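Local coordinates for DUF4783 domain-containing protein (Bacteroides fragilis, PDB 4OUQ), which is of unknown function but belongs to the DUF4783 family of the NTF2 clan and probably adopts an NTF2-like fold, at residues V28-Q33 with Q42-T47; S71-G76 with R86-F91. All coordinates share one frame; numbering follows the deposited sequence. Where two conformers were deposited one is given.

Contact 1 (V28-Q33 with Q42-T47); sequences VNLVIQ and QAAEGT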
loop_
_atom_site.group_PDB
_atom_site.type_symbol
_atom_site.label_atom_id
_atom_site.label_comp_id
_atom_site.label_asym_id
_atom_site.label_seq_id
_atom_site.Cartn_x
_atom_site.Cartn_y
_atom_site.Cartn_z
ATOM N N VAL A 28 8.032 7.429 2.194
ATOM C CA VAL A 28 7.580 6.166 1.715
ATOM C C VAL A 28 8.439 5.692 0.567
ATOM O O VAL A 28 8.667 6.453 -0.422
ATOM C CB VAL A 28 6.104 6.256 1.223
ATOM C CG1 VAL A 28 5.584 4.871 0.780
ATOM C CG2 VAL A 28 5.234 6.832 2.337
ATOM N N ASN A 29 8.912 4.450 0.686
ATOM C CA ASN A 29 9.642 3.746 -0.390
ATOM C C ASN A 29 8.652 2.961 -1.277
ATOM O O ASN A 29 8.012 2.035 -0.821
ATOM C CB ASN A 29 10.675 2.772 0.214
ATOM C CG ASN A 29 11.440 1.998 -0.853
ATOM O OD1 ASN A 29 11.600 2.471 -1.969
ATOM N ND2 ASN A 29 11.892 0.788 -0.511
ATOM N N LEU A 30 8.447 3.420 -2.496
ATOM C CA LEU A 30 7.556 2.728 -3.414
ATOM C C LEU A 30 8.402 1.881 -4.372
ATOM O O LEU A 30 9.359 2.376 -4.992
ATOM C CB LEU A 30 6.690 3.713 -4.218
ATOM C CG LEU A 30 5.777 4.684 -3.459
ATOM C CD1 LEU A 30 5.118 5.653 -4.460
ATOM C CD2 LEU A 30 4.743 3.897 -2.705
ATOM N N VAL A 31 8.038 0.624 -4.534
ATOM C CA VAL A 31 8.776 -0.284 -5.387
ATOM C C VAL A 31 7.790 -0.801 -6.376
ATOM O O VAL A 31 6.973 -1.626 -6.057
ATOM C CB VAL A 31 9.471 -1.423 -4.605
ATOM C CG1 VAL A 31 10.340 -2.272 -5.527
ATOM C CG2 VAL A 31 10.310 -0.855 -3.481
ATOM N N ILE A 32 7.865 -0.270 -7.600
ATOM C CA ILE A 32 6.873 -0.572 -8.627
ATOM C C ILE A 32 7.644 -1.033 -9.901
ATOM O O ILE A 32 8.567 -0.344 -10.389
ATOM C CB ILE A 32 5.915 0.639 -8.852
ATOM C CG1 ILE A 32 5.194 1.009 -7.535
ATOM C CG2 ILE A 32 4.882 0.331 -9.928
ATOM C CD1 ILE A 32 4.251 2.189 -7.624
ATOM N N GLN A 33 7.327 -2.261 -10.343
ATOM C CA GLN A 33 8.058 -2.941 -11.398
ATOM C C GLN A 33 9.543 -3.095 -11.033
ATOM O O GLN A 33 10.428 -2.955 -11.889
ATOM C CB GLN A 33 7.878 -2.218 -12.728
ATOM N N GLN A 42 2.966 13.190 0.303
ATOM C CA GLN A 42 2.100 13.748 -0.743
ATOM C C GLN A 42 2.453 13.157 -2.108
ATOM O O GLN A 42 1.551 12.720 -2.875
ATOM C CB GLN A 42 2.187 15.271 -0.737
ATOM C CG GLN A 42 1.735 15.908 0.597
ATOM C CD GLN A 42 2.883 16.168 1.638
ATOM O OE1 GLN A 42 3.902 15.425 1.734
ATOM N NE2 GLN A 42 2.699 17.218 2.425
ATOM N N ALA A 43 3.760 13.045 -2.392
ATOM C CA ALA A 43 4.203 12.402 -3.612
ATOM C C ALA A 43 3.736 10.909 -3.713
ATOM O O ALA A 43 3.237 10.472 -4.735
ATOM C CB ALA A 43 5.699 12.519 -3.763
ATOM N N ALA A 44 3.793 10.151 -2.600
ATOM C CA ALA A 44 3.277 8.781 -2.582
ATOM C C ALA A 44 1.814 8.722 -2.855
ATOM O O ALA A 44 1.355 7.867 -3.575
ATOM C CB ALA A 44 3.550 8.144 -1.226
ATOM N N GLU A 45 1.037 9.590 -2.188
ATOM C CA GLU A 45 -0.428 9.555 -2.341
ATOM C C GLU A 45 -0.789 9.776 -3.830
ATOM O O GLU A 45 -1.720 9.121 -4.334
ATOM C CB GLU A 45 -1.115 10.594 -1.491
ATOM C CG GLU A 45 -2.658 10.548 -1.621
ATOM C CD GLU A 45 -3.168 11.323 -2.843
ATOM O OE1 GLU A 45 -2.567 12.355 -3.161
ATOM O OE2 GLU A 45 -4.175 10.909 -3.494
ATOM N N GLY A 46 -0.073 10.700 -4.492
ATOM C CA GLY A 46 -0.333 11.001 -5.942
ATOM C C GLY A 46 0.033 9.822 -6.834
ATOM O O GLY A 46 -0.700 9.445 -7.733
ATOM N N THR A 47 1.152 9.197 -6.549
ATOM C CA THR A 47 1.563 8.040 -7.309
ATOM C C THR A 47 0.544 6.880 -7.179
ATOM O O THR A 47 0.255 6.155 -8.142
ATOM C CB THR A 47 2.993 7.579 -6.896
ATOM O OG1 THR A 47 3.929 8.636 -7.149
ATOM C CG2 THR A 47 3.359 6.363 -7.678
#

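Contact 2 (S71-G76 with R86-F91); sequences SSFIIG and RINCFF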
loop_
_atom_site.group_PDB
_atom_site.type_symbol
_atom_site.label_atom_id
_atom_site.label_comp_id
_atom_site.label_asym_id
_atom_site.label_seq_id
_atom_site.Cartn_x
_atom_site.Cartn_y
_atom_site.Cartn_z
ATOM N N SER A 71 7.866 -3.016 13.718
ATOM C CA SER A 71 7.415 -3.075 12.298
ATOM C C SER A 71 6.399 -4.214 12.002
ATOM O O SER A 71 6.293 -5.173 12.769
ATOM C CB SER A 71 8.625 -3.238 11.381
ATOM O OG SER A 71 9.486 -2.126 11.498
ATOM N N SER A 72 5.664 -4.085 10.922
ATOM C CA SER A 72 4.684 -5.090 10.510
ATOM C C SER A 72 4.515 -5.064 8.986
ATOM O O SER A 72 4.936 -4.131 8.318
ATOM C CB SER A 72 3.322 -4.814 11.190
ATOM O OG SER A 72 2.709 -3.642 10.647
ATOM N N PHE A 73 3.848 -6.071 8.440
ATOM C CA PHE A 73 3.560 -6.092 7.041
ATOM C C PHE A 73 2.328 -6.895 6.690
ATOM O O PHE A 73 1.937 -7.763 7.470
ATOM C CB PHE A 73 4.792 -6.639 6.236
ATOM C CG PHE A 73 5.111 -8.092 6.497
ATOM C CD1 PHE A 73 4.461 -9.105 5.756
ATOM C CD2 PHE A 73 6.020 -8.487 7.474
ATOM C CE1 PHE A 73 4.702 -10.443 6.037
ATOM C CE2 PHE A 73 6.304 -9.837 7.718
ATOM C CZ PHE A 73 5.618 -10.816 7.014
ATOM N N ILE A 74 1.785 -6.606 5.524
ATOM C CA ILE A 74 0.802 -7.456 4.892
ATOM C C ILE A 74 1.299 -7.811 3.471
ATOM O O ILE A 74 1.941 -6.985 2.770
ATOM C CB ILE A 74 -0.628 -6.868 4.832
ATOM C CG1 ILE A 74 -0.655 -5.500 4.183
ATOM C CG2 ILE A 74 -1.226 -6.815 6.207
ATOM C CD1 ILE A 74 -2.061 -4.895 4.050
ATOM N N ILE A 75 0.962 -9.027 3.084
ATOM C CA ILE A 75 1.222 -9.511 1.735
ATOM C C ILE A 75 -0.221 -9.724 1.178
ATOM O O ILE A 75 -0.975 -10.521 1.755
ATOM C CB ILE A 75 1.950 -10.867 1.730
ATOM C CG1 ILE A 75 3.249 -10.887 2.543
ATOM C CG2 ILE A 75 2.218 -11.298 0.287
ATOM C CD1 ILE A 75 4.260 -9.905 2.047
ATOM N N GLY A 76 -0.564 -9.097 0.062
ATOM C CA GLY A 76 -1.958 -9.185 -0.451
ATOM C C GLY A 76 -2.016 -9.190 -1.967
ATOM O O GLY A 76 -0.968 -9.046 -2.629
ATOM N N ARG A 86 0.451 -8.137 -6.900
ATOM C CA ARG A 86 0.850 -8.530 -5.595
ATOM C C ARG A 86 1.358 -7.286 -4.852
ATOM O O ARG A 86 2.149 -6.550 -5.386
ATOM C CB ARG A 86 1.898 -9.548 -5.712
ATOM C CG ARG A 86 1.336 -10.977 -5.866
ATOM C CD ARG A 86 1.090 -11.703 -4.530
ATOM N NE ARG A 86 2.352 -11.840 -3.806
ATOM C CZ ARG A 86 2.847 -10.897 -3.042
ATOM N NH1 ARG A 86 2.083 -9.840 -2.636
ATOM N NH2 ARG A 86 4.041 -11.049 -2.558
ATOM N N ILE A 87 0.810 -7.040 -3.687
ATOM C CA ILE A 87 1.077 -5.831 -2.870
ATOM C C ILE A 87 1.764 -6.307 -1.584
ATOM O O ILE A 87 1.184 -7.173 -0.839
ATOM C CB ILE A 87 -0.254 -5.075 -2.440
ATOM C CG1 ILE A 87 -1.222 -4.807 -3.623
ATOM C CG2 ILE A 87 0.066 -3.764 -1.756
ATOM C CD1 ILE A 87 -0.556 -4.182 -4.833
ATOM N N ASN A 88 2.940 -5.763 -1.299
ATOM C CA ASN A 88 3.560 -5.944 -0.016
ATOM C C ASN A 88 3.702 -4.618 0.649
ATOM O O ASN A 88 4.346 -3.719 0.123
ATOM C CB ASN A 88 4.886 -6.584 -0.155
ATOM C CG ASN A 88 5.410 -7.089 1.147
ATOM O OD1 ASN A 88 5.132 -6.528 2.225
ATOM N ND2 ASN A 88 6.142 -8.161 1.082
ATOM N N CYS A 89 3.027 -4.455 1.782
ATOM C CA CYS A 89 2.965 -3.181 2.402
ATOM C C CYS A 89 3.541 -3.304 3.848
ATOM O O CYS A 89 3.186 -4.246 4.619
ATOM C CB CYS A 89 1.498 -2.665 2.304
ATOM S SG CYS A 89 1.114 -1.103 3.088
ATOM N N PHE A 90 4.492 -2.414 4.179
ATOM C CA PHE A 90 5.190 -2.449 5.394
ATOM C C PHE A 90 4.872 -1.242 6.229
ATOM O O PHE A 90 4.731 -0.179 5.702
ATOM C CB PHE A 90 6.711 -2.483 5.158
ATOM C CG PHE A 90 7.134 -3.607 4.258
ATOM C CD1 PHE A 90 7.070 -3.470 2.873
ATOM C CD2 PHE A 90 7.546 -4.787 4.784
ATOM C CE1 PHE A 90 7.425 -4.525 2.047
ATOM C CE2 PHE A 90 7.895 -5.854 3.940
ATOM C CZ PHE A 90 7.853 -5.702 2.608
ATOM N N PHE A 91 4.741 -1.457 7.530
ATOM C CA PHE A 91 4.350 -0.387 8.463
ATOM C C PHE A 91 5.365 -0.304 9.560
ATOM O O PHE A 91 5.914 -1.329 9.980
ATOM C CB PHE A 91 2.986 -0.682 9.138
ATOM C CG PHE A 91 1.914 -1.038 8.231
ATOM C CD1 PHE A 91 1.757 -2.357 7.792
ATOM C CD2 PHE A 91 1.019 -0.059 7.756
ATOM C CE1 PHE A 91 0.756 -2.684 6.895
ATOM C CE2 PHE A 91 0.013 -0.392 6.882
ATOM C CZ PHE A 91 -0.127 -1.701 6.455
#

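Contact 1 (V28-Q33 with Q42-T47)
L30 and T47 meet tip to tip, and their encounter illustrates how a helix is seated on a sheet by a few small apolar groups. On the strand, L30 sends CD1 outward to the threonine methyl, CD1 to CG2 of T47 measuring 3.7 Å. The same leucine carbon lies 3.8 Å from T47 CB, and it also passes beside the helix backbone, 4.1 Å from A44 CA. One branch of the leucine thus touches both A44 and T47, three residues apart on the helix. T47 is turned to suit this: with CG2 anti to the backbone N (chi1, read at OG1, -61°), the methyl is offered to the leucine, while OG1 sits close to the carbonyl O of A43 at 3.1 Å, on its own helix.

At A44 it is the backbones that come nearest. Its CB points at V28 and rests 4.0 Å from V28 CB, with the CG2 branch of V28 just behind; here the CA atoms of V28 and A44 come within 6.6 Å. The small size of the alanine methyl is consistent with the close backbones. Toward the end of the strand I32 adds a looser contact, its CD1 standing 4.3 Å from T47 CG2. V28, L30 and I32 thus present one face of the strand to A44 and T47.

N29 and V31 point the other way, V31 touching R104, while I103 of strand 97-107 packs against L30 on the helix side. Strand and helix axes run 9.2 Å apart and cross at 29°, roughly in the same direction. This is the layered helix-on-sheet packing of an alpha+beta domain, consistent with the NTF2-like fold, in which helices cover the concave side of a curved sheet.

Contact 2 (S71-G76 with R86-F91)
S72 and F91, I74 and C89, and G76 and I87 form three hydrogen-bonded pairs, each joined by two backbone bonds, as an antiparallel hairpin requires. The pair G76-I87, nearest the turn among the three, shows the principle with an addition: G76 O takes I87 N at 2.9 Å, nearly straight at 177°, and also R86 NH1 at 3.2 Å. One donor comes from above the carbonyl plane and the other from below, so the oxygen is gripped from both sides. The arginine chain doubles back through two kinks (chi2 -89°, chi3 -61°), so that G76 O lies at the edge of the guanidinium and I75 CG2 over one of its faces, 3.3 Å from NH1.

Outward from the backbone, F73 and F90 make a non-hydrogen-bonded pair. F73 CB touches F90 CD2 at 3.6 Å, whereas the F73 ring itself leads away from the partner strand. On the other face of the sheet I74 CG1 lies 4.0 Å from C89 CB and meets the F91 ring at its edge, 4.2 Å from F91 CE1. S72 OG, in the conformer given, lies obliquely to that ring and is hydrogen-bonded to the carbonyl O of D3.

The hairpin lies between two further antiparallel strands: 57-67 pairs with 72-80 beyond F73 and I75, and 97-107 pairs with 83-94 beyond R86 and N88. On the buried face I4 and P5 pack against I74 and F91.

Contacts 1 and 2 show two ways in which one sheet is built and covered. Contact 2 joins neighbouring strands edge to edge through backbone bonds, whereas contact 1 sets helix 41-54 against the sheet mainly through apolar side-chain contacts. Their centres lie 14 Å apart and their nearest atoms about 7 Å. Strand 97-107 bridges the gap, since it stands between strand 28-32 of contact 1 and strand 83-94 of contact 2. Along the chain contact 1 is complete before the first residue of contact 2. The protein's function is unknown, so neither contact can be tied to an active site.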